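Side-chain contacts in GTPase-activating protein GYP1 (PDB 1FKM), which accelerates GTP hydrolysis by Ypt/Rab GTPases, chiefly YPT1 and YPT7, through its TBC domain, which lends an arginine and a glutamine finger in trans: residues I21-Q24 and D25-I29; V42-L46 and I47-P51. All coordinates share one frame; numbering follows the deposited sequence.

Contact 1 (I21-Q24 and D25-I29)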
loop_
_atom_site.group_PDB
_atom_site.type_symbol
_atom_site.label_atom_id
_atom_site.label_comp_id
_atom_site.label_asym_id
_atom_site.label_seq_id
_atom_site.Cartn_x
_atom_site.Cartn_y
_atom_site.Cartn_z
ATOM N N ILE A 21 -12.792 10.087 -18.340
ATOM C CA ILE A 21 -11.803 9.019 -18.440
ATOM C C ILE A 21 -12.439 7.634 -18.373
ATOM O O ILE A 21 -13.257 7.360 -17.494
ATOM C CB ILE A 21 -10.741 9.162 -17.325
ATOM C CG1 ILE A 21 -10.044 10.518 -17.469
ATOM C CG2 ILE A 21 -9.714 8.027 -17.413
ATOM C CD1 ILE A 21 -9.061 10.839 -16.370
ATOM N N ASN A 22 -12.059 6.766 -19.308
ATOM C CA ASN A 22 -12.586 5.403 -19.357
ATOM C C ASN A 22 -11.875 4.481 -18.364
ATOM O O ASN A 22 -10.786 3.971 -18.640
ATOM C CB ASN A 22 -12.442 4.836 -20.773
ATOM C CG ASN A 22 -13.079 3.471 -20.918
ATOM O OD1 ASN A 22 -12.738 2.536 -20.197
ATOM N ND2 ASN A 22 -14.011 3.349 -21.854
ATOM N N GLN A 23 -12.515 4.265 -17.216
ATOM C CA GLN A 23 -11.989 3.424 -16.141
ATOM C C GLN A 23 -11.571 2.035 -16.621
ATOM O O GLN A 23 -10.547 1.498 -16.182
ATOM C CB GLN A 23 -13.046 3.284 -15.039
ATOM C CG GLN A 23 -12.559 2.614 -13.762
ATOM C CD GLN A 23 -11.703 3.532 -12.910
ATOM O OE1 GLN A 23 -10.691 4.061 -13.369
ATOM N NE2 GLN A 23 -12.105 3.724 -11.658
ATOM N N GLN A 24 -12.370 1.449 -17.509
ATOM C CA GLN A 24 -12.073 0.124 -18.046
ATOM C C GLN A 24 -10.740 0.096 -18.775
ATOM O O GLN A 24 -9.892 -0.759 -18.508
ATOM C CB GLN A 24 -13.170 -0.329 -19.013
ATOM C CG GLN A 24 -14.462 -0.778 -18.355
ATOM C CD GLN A 24 -15.409 -1.434 -19.347
ATOM O OE1 GLN A 24 -15.051 -2.410 -20.010
ATOM N NE2 GLN A 24 -16.622 -0.901 -19.455
ATOM N N ASP A 25 -10.560 1.021 -19.714
ATOM C CA ASP A 25 -9.316 1.079 -20.466
ATOM C C ASP A 25 -8.149 1.305 -19.514
ATOM O O ASP A 25 -7.104 0.671 -19.636
ATOM C CB ASP A 25 -9.351 2.213 -21.497
ATOM C CG ASP A 25 -10.372 1.980 -22.594
ATOM O OD1 ASP A 25 -10.491 0.829 -23.067
ATOM O OD2 ASP A 25 -11.045 2.952 -22.996
ATOM N N LEU A 26 -8.342 2.196 -18.549
ATOM C CA LEU A 26 -7.286 2.513 -17.591
ATOM C C LEU A 26 -6.860 1.306 -16.747
ATOM O O LEU A 26 -5.667 1.056 -16.567
ATOM C CB LEU A 26 -7.744 3.661 -16.682
ATOM C CG LEU A 26 -6.706 4.200 -15.695
ATOM C CD1 LEU A 26 -5.491 4.721 -16.459
ATOM C CD2 LEU A 26 -7.337 5.305 -14.841
ATOM N N ARG A 27 -7.833 0.564 -16.230
ATOM C CA ARG A 27 -7.549 -0.620 -15.422
ATOM C C ARG A 27 -6.808 -1.674 -16.243
ATOM O O ARG A 27 -5.865 -2.306 -15.768
ATOM C CB ARG A 27 -8.848 -1.240 -14.904
ATOM C CG ARG A 27 -9.548 -0.468 -13.806
ATOM C CD ARG A 27 -10.777 -1.237 -13.327
ATOM N NE ARG A 27 -10.439 -2.615 -12.977
ATOM C CZ ARG A 27 -11.308 -3.512 -12.517
ATOM N NH1 ARG A 27 -12.581 -3.183 -12.346
ATOM N NH2 ARG A 27 -10.900 -4.742 -12.227
ATOM N N GLN A 28 -7.248 -1.861 -17.481
ATOM C CA GLN A 28 -6.646 -2.848 -18.369
ATOM C C GLN A 28 -5.151 -2.645 -18.590
ATOM O O GLN A 28 -4.366 -3.583 -18.454
ATOM C CB GLN A 28 -7.372 -2.833 -19.717
ATOM C CG GLN A 28 -6.722 -3.691 -20.784
ATOM C CD GLN A 28 -7.470 -3.635 -22.101
ATOM O OE1 GLN A 28 -7.629 -2.565 -22.693
ATOM N NE2 GLN A 28 -7.936 -4.789 -22.567
ATOM N N ILE A 29 -4.753 -1.425 -18.932
ATOM C CA ILE A 29 -3.349 -1.151 -19.176
ATOM C C ILE A 29 -2.539 -1.016 -17.890
ATOM O O ILE A 29 -1.383 -1.433 -17.841
ATOM C CB ILE A 29 -3.167 0.131 -20.041
ATOM C CG1 ILE A 29 -1.695 0.291 -20.425
ATOM C CG2 ILE A 29 -3.666 1.359 -19.283
ATOM C CD1 ILE A 29 -1.437 1.389 -21.449
#
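N22 OD1 takes the backbone N-H of D25 at 2.7 Å, a short and nearly straight bond, although the donor stands 36° out of the plane of the N22 amide. The carboxylate of D25 comes back over the same side chain: OD2 lies 3.0 Å from N22 CG, and the two flat groups are turned only 27° from each other. D25 OD2 is thus also close to N22 OD1, two acceptors that do not bond and may repel slightly. One residue on, the backbone O of N22 receives L26 N at 3.0 Å, and R27 N to Q23 O and Q28 N to Q24 O continue the helical bonding. N22 is therefore the N-cap of helix 23-30, its side chain and its carbonyl both serving the first turn. The cap depends on the first torsion of N22, which sets CG opposite the backbone N (chi1 -175°) and swings the amide oxygen over to D25 N. An alanine here would lose the amide and is likely to leave D25 N without its capping acceptor and the D25 carboxylate without the flat group it lies against. On another side of the helix, Q23 bends at its second torsion, so that OE1 comes within 3.9 Å of L26 CD2; this oxygen is buried with no polar partner, while NE2 makes a weak hydrogen bond to L45 O. R27 CG rests 3.2 Å from Q23 O, and the rest of the arginine chain leads away to a weak hydrogen bond from NE to S259 O. I21 CG2 approaches L26 CD2 at 4.4 Å, and both side chains are buried against L45 of helix 39-46.

Contact 2 (V42-L46 and I47-P51); sequences VWKLL and IGYLP
This local contact is the C-terminal end of helix 39-46, where the chain turns through I47-P51 toward helix 57-74 in a buried part of the TBC domain. The last turn is gripped by backbone bonds from the residues that follow it. I47 N bonds to W43 O, and G48 N reaches L45 O at 3.2 Å from well above the carbonyl plane. K44 O accepts twice, from Y49 N at 2.9 Å, nearly in line with the C=O, and from L50 N at 3.0 Å, 63° out of the carbonyl plane. A water donates to both L45 O and L50 O, bridging helix and loop. G48 has positive phi (86°), where a side chain would jam against the preceding carbonyl oxygen. Beyond the backbone, side chains pack across the turn. L50 CB lies 3.9 Å from K44 CB, and L45 CD2 reaches the same L50 CB at 3.9 Å, the two leucines crossing at an angle. K44 and Y49 run alongside, pointing the same way, with K44 CG 4.1 Å from Y49 CD2 at the edge of the ring, near its plane. The lysine chain, extended beyond CG, carries NZ to a salt bridge with D177, whose other carboxylate oxygen bonds Y49 OH; F144 adds a cation-pi contact to K44. One acidic residue of helix 168-186 thus holds both polar ends. With the K44 and Y49 side chains meeting beside it, positive phi at G48 and the paired backbone bonds Y49 N to K44 O (6→1) and G48 N to L45 O (5→2) make this a Schellman motif closing the helix.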
loop_
_atom_site.group_PDB
_atom_site.type_symbol
_atom_site.label_atom_id
_atom_site.label_comp_id
_atom_site.label_asym_id
_atom_site.label_seq_id
_atom_site.Cartn_x
_atom_site.Cartn_y
_atom_site.Cartn_z
ATOM N N VAL A 42 -3.163 8.365 -11.927
ATOM C CA VAL A 42 -3.769 7.051 -12.124
ATOM C C VAL A 42 -4.122 6.344 -10.824
ATOM O O VAL A 42 -5.177 5.725 -10.732
ATOM C CB VAL A 42 -2.864 6.141 -12.992
ATOM C CG1 VAL A 42 -3.518 4.773 -13.174
ATOM C CG2 VAL A 42 -2.641 6.794 -14.357
ATOM N N TRP A 43 -3.253 6.423 -9.817
ATOM C CA TRP A 43 -3.562 5.791 -8.541
ATOM C C TRP A 43 -4.815 6.424 -7.922
ATOM O O TRP A 43 -5.668 5.727 -7.373
ATOM C CB TRP A 43 -2.387 5.929 -7.571
ATOM C CG TRP A 43 -1.342 4.867 -7.719
ATOM C CD1 TRP A 43 -1.023 4.167 -8.859
ATOM C CD2 TRP A 43 -0.430 4.422 -6.706
ATOM N NE1 TRP A 43 0.037 3.317 -8.610
ATOM C CE2 TRP A 43 0.418 3.455 -7.299
ATOM C CE3 TRP A 43 -0.247 4.748 -5.354
ATOM C CZ2 TRP A 43 1.432 2.813 -6.587
ATOM C CZ3 TRP A 43 0.769 4.106 -4.642
ATOM C CH2 TRP A 43 1.591 3.152 -5.261
ATOM N N LYS A 44 -4.923 7.745 -8.005
ATOM C CA LYS A 44 -6.085 8.432 -7.440
ATOM C C LYS A 44 -7.362 8.060 -8.187
ATOM O O LYS A 44 -8.430 7.945 -7.583
ATOM C CB LYS A 44 -5.865 9.942 -7.457
ATOM C CG LYS A 44 -4.707 10.382 -6.560
ATOM C CD LYS A 44 -4.443 11.877 -6.656
ATOM C CE LYS A 44 -3.137 12.249 -5.944
ATOM N NZ LYS A 44 -2.790 13.688 -6.121
ATOM N N LEU A 45 -7.253 7.852 -9.496
ATOM C CA LEU A 45 -8.418 7.465 -10.290
ATOM C C LEU A 45 -8.825 6.021 -9.987
ATOM O O LEU A 45 -10.001 5.730 -9.784
ATOM C CB LEU A 45 -8.125 7.603 -11.790
ATOM C CG LEU A 45 -8.048 9.019 -12.378
ATOM C CD1 LEU A 45 -7.432 8.966 -13.772
ATOM C CD2 LEU A 45 -9.453 9.626 -12.423
ATOM N N LEU A 46 -7.850 5.119 -9.933
ATOM C CA LEU A 46 -8.152 3.712 -9.683
ATOM C C LEU A 46 -8.716 3.411 -8.300
ATOM O O LEU A 46 -9.556 2.523 -8.150
ATOM C CB LEU A 46 -6.905 2.853 -9.917
ATOM C CG LEU A 46 -6.396 2.805 -11.362
ATOM C CD1 LEU A 46 -5.074 2.035 -11.419
ATOM C CD2 LEU A 46 -7.450 2.151 -12.254
ATOM N N ILE A 47 -8.266 4.143 -7.289
ATOM C CA ILE A 47 -8.739 3.898 -5.932
ATOM C C ILE A 47 -10.096 4.557 -5.657
ATOM O O ILE A 47 -10.686 4.369 -4.589
ATOM C CB ILE A 47 -7.686 4.362 -4.888
ATOM C CG1 ILE A 47 -7.931 3.642 -3.559
ATOM C CG2 ILE A 47 -7.739 5.880 -4.709
ATOM C CD1 ILE A 47 -6.856 3.885 -2.531
ATOM N N GLY A 48 -10.587 5.317 -6.627
ATOM C CA GLY A 48 -11.882 5.964 -6.482
ATOM C C GLY A 48 -11.877 7.308 -5.780
ATOM O O GLY A 48 -12.888 7.723 -5.213
ATOM N N TYR A 49 -10.742 7.997 -5.811
ATOM C CA TYR A 49 -10.643 9.295 -5.164
ATOM C C TYR A 49 -10.930 10.377 -6.193
ATOM O O TYR A 49 -11.918 11.099 -6.089
ATOM C CB TYR A 49 -9.243 9.477 -4.562
ATOM C CG TYR A 49 -8.989 10.841 -3.955
ATOM C CD1 TYR A 49 -9.813 11.352 -2.954
ATOM C CD2 TYR A 49 -7.882 11.600 -4.349
ATOM C CE1 TYR A 49 -9.535 12.585 -2.351
ATOM C CE2 TYR A 49 -7.596 12.826 -3.753
ATOM C CZ TYR A 49 -8.423 13.309 -2.756
ATOM O OH TYR A 49 -8.111 14.506 -2.152
ATOM N N LEU A 50 -10.071 10.477 -7.197
ATOM C CA LEU A 50 -10.248 11.466 -8.247
ATOM C C LEU A 50 -11.394 11.037 -9.166
ATOM O O LEU A 50 -11.427 9.905 -9.646
ATOM C CB LEU A 50 -8.956 11.601 -9.053
ATOM C CG LEU A 50 -8.800 12.812 -9.975
ATOM C CD1 LEU A 50 -8.774 14.104 -9.146
ATOM C CD2 LEU A 50 -7.512 12.675 -10.757
ATOM N N PRO A 51 -12.366 11.934 -9.409
ATOM C CA PRO A 51 -13.479 11.561 -10.289
ATOM C C PRO A 51 -13.029 11.394 -11.741
ATOM O O PRO A 51 -12.148 12.110 -12.208
ATOM C CB PRO A 51 -14.476 12.712 -10.101
ATOM C CG PRO A 51 -13.612 13.871 -9.716
ATOM C CD PRO A 51 -12.596 13.250 -8.785
HETATM O O HOH W 1 -12.044 7.468 -9.453
#

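From the N terminus, the chain leaves helix 4-15, and contact 1 starts helix 23-30 at its N-cap; contact 2 then ends the next helix, 39-46. The two lie in series: each closes a short local turn, and neither encloses or crosses the other. Their centres are 11 Å apart, and they touch: I21 CD1 meets L45 CD1 at 3.6 Å, and R27 CG meets L46 CD2 at 3.7 Å. The start of one helix is thereby packed on the end of its successor. I21, and I29 farther along the chain in helix 23-30, pack on helix 4-15, whereas contact 2 reaches helices 57-74 and 168-186 through its loop.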